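Local atomic coordinates of alpha-L-rhamnosidase (Aspergillus terreus, PDB entry 6GSZ), a protein that probably hydrolyses alpha-L-rhamnosides, releasing terminal non-reducing alpha-L-rhamnose, and binds calcium ions. Residues 470-479 and 526-537. Sequence-based numbering, arbitrary orientation.
With BGC (beta-D-glucopyranose), chain B.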
loop_
_atom_site.group_PDB
_atom_site.type_symbol
_atom_site.label_atom_id
_atom_site.label_comp_id
_atom_site.label_asym_id
_atom_site.label_seq_id
_atom_site.Cartn_x
_atom_site.Cartn_y
_atom_site.Cartn_z
ATOM N N TRP A 470 -0.846 3.791 10.399
ATOM C CA TRP A 470 -0.133 3.297 11.584
ATOM C C TRP A 470 1.272 2.761 11.230
ATOM O O TRP A 470 1.460 1.878 10.385
ATOM C CB TRP A 470 -0.972 2.252 12.297
ATOM C CG TRP A 470 -2.015 2.847 13.202
ATOM C CD1 TRP A 470 -3.343 3.022 12.942
ATOM C CD2 TRP A 470 -1.802 3.298 14.543
ATOM N NE1 TRP A 470 -3.961 3.551 14.040
ATOM C CE2 TRP A 470 -3.041 3.753 15.034
ATOM C CE3 TRP A 470 -0.682 3.364 15.357
ATOM C CZ2 TRP A 470 -3.175 4.248 16.324
ATOM C CZ3 TRP A 470 -0.803 3.856 16.632
ATOM C CH2 TRP A 470 -2.049 4.313 17.103
ATOM N N THR A 471 2.256 3.358 11.886
ATOM C CA THR A 471 3.669 3.133 11.558
ATOM C C THR A 471 4.142 1.709 11.872
ATOM O O THR A 471 4.858 1.101 11.098
ATOM C CB THR A 471 4.494 4.230 12.238
ATOM O OG1 THR A 471 4.195 4.304 13.639
ATOM C CG2 THR A 471 4.259 5.561 11.573
ATOM N N GLY A 472 3.776 1.180 13.041
ATOM C CA GLY A 472 4.272 -0.121 13.412
ATOM C C GLY A 472 3.757 -1.202 12.473
ATOM O O GLY A 472 4.483 -2.150 12.113
ATOM N N ASP A 473 2.496 -1.115 12.041
ATOM C CA ASP A 473 1.889 -2.146 11.235
ATOM C C ASP A 473 2.646 -2.280 9.895
ATOM O O ASP A 473 2.911 -3.396 9.445
ATOM C CB ASP A 473 0.402 -1.864 10.975
ATOM C CG ASP A 473 -0.464 -1.678 12.205
ATOM O OD1 ASP A 473 -0.034 -0.913 13.106
ATOM O OD2 ASP A 473 -1.537 -2.326 12.262
ATOM N N ILE A 474 2.961 -1.148 9.254
ATOM C CA ILE A 474 3.658 -1.209 7.984
ATOM C C ILE A 474 5.115 -1.634 8.182
ATOM O O ILE A 474 5.671 -2.292 7.322
ATOM C CB ILE A 474 3.458 0.061 7.132
ATOM C CG1 ILE A 474 4.065 -0.096 5.744
ATOM C CG2 ILE A 474 3.972 1.294 7.822
ATOM C CD1 ILE A 474 3.489 -1.260 4.931
ATOM N N HIS A 475 5.705 -1.284 9.315
ATOM C CA HIS A 475 7.041 -1.787 9.625
ATOM C C HIS A 475 7.015 -3.325 9.597
ATOM O O HIS A 475 7.861 -3.974 8.957
ATOM C CB HIS A 475 7.542 -1.202 10.949
ATOM C CG HIS A 475 8.958 -1.538 11.304
ATOM N ND1 HIS A 475 9.480 -1.164 12.537
ATOM C CD2 HIS A 475 9.915 -2.262 10.686
ATOM C CE1 HIS A 475 10.736 -1.622 12.633
ATOM N NE2 HIS A 475 11.019 -2.280 11.508
ATOM N N ALA A 476 6.065 -3.926 10.291
ATOM C CA ALA A 476 5.958 -5.383 10.363
ATOM C C ALA A 476 5.639 -6.025 9.009
ATOM O O ALA A 476 6.177 -7.093 8.686
ATOM C CB ALA A 476 4.888 -5.783 11.373
ATOM N N PHE A 477 4.805 -5.375 8.204
ATOM C CA PHE A 477 4.227 -6.020 7.003
ATOM C C PHE A 477 5.048 -5.773 5.717
ATOM O O PHE A 477 4.822 -6.492 4.748
ATOM C CB PHE A 477 2.776 -5.549 6.808
ATOM C CG PHE A 477 2.040 -6.293 5.721
ATOM C CD1 PHE A 477 1.759 -7.650 5.863
ATOM C CD2 PHE A 477 1.603 -5.633 4.577
ATOM C CE1 PHE A 477 1.125 -8.348 4.853
ATOM C CE2 PHE A 477 0.961 -6.335 3.565
ATOM C CZ PHE A 477 0.717 -7.688 3.716
ATOM N N SER A 478 5.926 -4.759 5.653
ATOM C CA SER A 478 6.414 -4.336 4.313
ATOM C C SER A 478 7.272 -5.441 3.623
ATOM O O SER A 478 7.249 -5.494 2.389
ATOM C CB SER A 478 7.126 -2.985 4.346
ATOM O OG SER A 478 8.490 -3.116 4.633
ATOM N N ARG A 479 7.951 -6.347 4.376
ATOM C CA ARG A 479 8.685 -7.406 3.738
ATOM C C ARG A 479 7.750 -8.288 2.896
ATOM O O ARG A 479 8.096 -8.729 1.785
ATOM C CB ARG A 479 9.412 -8.223 4.812
ATOM C CG ARG A 479 10.320 -9.335 4.321
ATOM C CD ARG A 479 11.064 -9.861 5.526
ATOM N NE ARG A 479 11.908 -11.010 5.235
ATOM C CZ ARG A 479 12.768 -11.516 6.143
ATOM N NH1 ARG A 479 12.965 -10.920 7.323
ATOM N NH2 ARG A 479 13.463 -12.598 5.841
ATOM N N ILE A 526 9.403 0.212 17.475
ATOM C CA ILE A 526 8.669 -0.540 16.427
ATOM C C ILE A 526 7.873 0.431 15.540
ATOM O O ILE A 526 8.064 0.439 14.352
ATOM C CB ILE A 526 7.802 -1.691 16.974
ATOM C CG1 ILE A 526 8.595 -2.581 17.948
ATOM C CG2 ILE A 526 7.224 -2.493 15.811
ATOM C CD1 ILE A 526 7.741 -3.571 18.670
ATOM N N TRP A 527 6.945 1.161 16.164
ATOM C CA TRP A 527 6.175 2.244 15.535
ATOM C C TRP A 527 7.152 3.345 15.116
ATOM O O TRP A 527 7.307 3.558 13.918
ATOM C CB TRP A 527 5.096 2.707 16.526
ATOM C CG TRP A 527 3.874 1.836 16.487
ATOM C CD1 TRP A 527 2.668 2.158 15.936
ATOM C CD2 TRP A 527 3.708 0.495 16.995
ATOM N NE1 TRP A 527 1.796 1.117 16.045
ATOM C CE2 TRP A 527 2.411 0.070 16.672
ATOM C CE3 TRP A 527 4.537 -0.410 17.675
ATOM C CZ2 TRP A 527 1.909 -1.186 17.011
ATOM C CZ3 TRP A 527 4.047 -1.661 17.995
ATOM C CH2 TRP A 527 2.748 -2.049 17.678
ATOM N N GLY A 528 7.912 3.928 16.041
ATOM C CA GLY A 528 8.833 4.948 15.638
ATOM C C GLY A 528 9.942 4.410 14.736
ATOM O O GLY A 528 10.444 5.111 13.853
ATOM N N ASP A 529 10.333 3.155 15.001
ATOM C CA ASP A 529 11.379 2.496 14.226
ATOM C C ASP A 529 10.987 2.312 12.758
ATOM O O ASP A 529 11.860 1.976 11.957
ATOM C CB ASP A 529 11.799 1.172 14.842
ATOM C CG ASP A 529 12.553 1.360 16.158
ATOM O OD1 ASP A 529 13.598 2.085 16.131
ATOM O OD2 ASP A 529 12.097 0.746 17.151
ATOM N N ALA A 530 9.709 2.514 12.380
ATOM C CA ALA A 530 9.343 2.434 10.976
ATOM C C ALA A 530 10.172 3.351 10.075
ATOM O O ALA A 530 10.361 3.028 8.873
ATOM C CB ALA A 530 7.882 2.735 10.784
ATOM N N ILE A 531 10.613 4.493 10.630
ATOM C CA ILE A 531 11.358 5.472 9.826
ATOM C C ILE A 531 12.752 4.940 9.415
ATOM O O ILE A 531 13.388 5.532 8.528
ATOM C CB ILE A 531 11.429 6.828 10.565
ATOM C CG1 ILE A 531 11.759 8.010 9.658
ATOM C CG2 ILE A 531 12.347 6.755 11.781
ATOM C CD1 ILE A 531 10.720 8.290 8.656
ATOM N N VAL A 532 13.194 3.863 10.080
ATOM C CA VAL A 532 14.423 3.121 9.708
ATOM C C VAL A 532 14.041 1.878 8.906
ATOM O O VAL A 532 14.623 1.585 7.869
ATOM C CB VAL A 532 15.251 2.728 10.954
ATOM C CG1 VAL A 532 16.562 2.040 10.545
ATOM C CG2 VAL A 532 15.571 3.924 11.834
ATOM N N GLY A 533 13.146 1.091 9.485
ATOM C CA GLY A 533 12.842 -0.256 8.975
ATOM C C GLY A 533 12.190 -0.262 7.599
ATOM O O GLY A 533 12.413 -1.143 6.758
ATOM N N VAL A 534 11.230 0.661 7.382
ATOM C CA VAL A 534 10.527 0.667 6.094
ATOM C C VAL A 534 11.524 1.063 4.992
ATOM O O VAL A 534 11.598 0.369 3.980
ATOM C CB VAL A 534 9.213 1.461 6.101
ATOM C CG1 VAL A 534 8.543 1.431 4.742
ATOM C CG2 VAL A 534 8.277 0.842 7.125
ATOM N N PRO A 535 12.330 2.137 5.131
ATOM C CA PRO A 535 13.430 2.406 4.187
ATOM C C PRO A 535 14.398 1.228 3.982
ATOM O O PRO A 535 14.760 0.936 2.819
ATOM C CB PRO A 535 14.122 3.638 4.776
ATOM C CG PRO A 535 12.978 4.362 5.458
ATOM C CD PRO A 535 12.201 3.237 6.109
ATOM N N TRP A 536 14.796 0.575 5.078
ATOM C CA TRP A 536 15.758 -0.524 4.920
ATOM C C TRP A 536 15.149 -1.612 4.017
ATOM O O TRP A 536 15.789 -2.117 3.088
ATOM C CB TRP A 536 16.111 -1.100 6.291
ATOM C CG TRP A 536 17.043 -2.284 6.266
ATOM C CD1 TRP A 536 18.394 -2.270 6.253
ATOM C CD2 TRP A 536 16.649 -3.654 6.272
ATOM N NE1 TRP A 536 18.881 -3.546 6.264
ATOM C CE2 TRP A 536 17.834 -4.426 6.224
ATOM C CE3 TRP A 536 15.414 -4.290 6.213
ATOM C CZ2 TRP A 536 17.788 -5.817 6.170
ATOM C CZ3 TRP A 536 15.363 -5.664 6.153
ATOM C CH2 TRP A 536 16.540 -6.412 6.138
ATOM N N GLN A 537 13.906 -2.000 4.305
ATOM C CA GLN A 537 13.208 -3.016 3.524
ATOM C C GLN A 537 12.973 -2.557 2.073
ATOM O O GLN A 537 12.935 -3.379 1.128
ATOM C CB GLN A 537 11.952 -3.521 4.206
ATOM C CG GLN A 537 11.229 -4.618 3.444
ATOM C CD GLN A 537 12.064 -5.877 3.293
ATOM O OE1 GLN A 537 12.404 -6.492 4.286
ATOM N NE2 GLN A 537 12.305 -6.275 2.044
HETATM C C2 BGC B . -3.038 -0.452 14.871
HETATM C C3 BGC B . -1.969 -0.534 15.925
HETATM C C4 BGC B . -2.070 0.426 17.089
HETATM C C5 BGC B . -3.441 0.303 17.550
HETATM C C6 BGC B . -3.534 1.224 18.751
HETATM C C1 BGC B . -4.406 -0.417 15.529
HETATM O O1 BGC B . -5.392 -0.475 14.517
HETATM O O2 BGC B . -3.166 -1.687 14.206
HETATM O O3 BGC B . -0.834 -0.151 15.355
HETATM O O4 BGC B . -1.130 0.253 18.175
HETATM O O5 BGC B . -4.473 0.581 16.549
HETATM O O6 BGC B . -4.900 1.268 19.173
HETATM O O HOH W 1 9.396 -2.670 7.122
HETATM O O HOH W 2 9.576 -1.416 2.713
#
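His-475 makes the one direct hydrogen bond between the two segments: its ND1 donates to the carbonyl O of Ile-526 over 2.8 Å, nearly straight at 173°. The oxygen lies in the imidazole plane and receives the proton on a lone pair. With CG anti to the backbone N (chi1 -174°), ND1 reaches the turn that leads into helix 530-537, while NE2 lies 3.7 Å from the bare CA of Gly-533, within that helix. The other end of Ile-526 is gripped too, its N bonding to OD2 of Asp-529, whose OD1 is held by Ser-609 and Trp-558.

Among the aromatic contacts, Gly-472 CA stands almost squarely over the five-membered ring of Trp-527, a CH-pi contact 3.5 Å from the centroid. Trp-470 and Trp-527 meet rim to rim with planes nearly perpendicular, CE3 of Trp-470 lying 3.4 Å from NE1 of Trp-527.

Helices 471-479 and 530-537 belong to the six-hairpin glycosidase domain, an (alpha/alpha)6 barrel in this family; their axes approach to 8.9 Å and their directions differ by 23°. The sugar lies by the start of helix 471-479 and by Trp-527, in the turn ahead of the other helix. There Asp-473 takes glucose O3 on OD1 and O2 on OD2, Trp-527 NE1 gives a bent bond to O3, and Trp-470 lays a face against C4. Asp-460 and His-761 also bind the sugar.

Toward the C-terminal ends, a water bridges the helices, joining Ser-478 OG (2.8 Å from the water oxygen) to Val-534 O; another links that hydroxyl to His-475 O. Beyond them, Gln-537 OE1 rests against CB and CG of Arg-479, whose guanidinium forms a salt bridge with Glu-773; NE2 of the same amide is hydrogen-bonded to Ser-541.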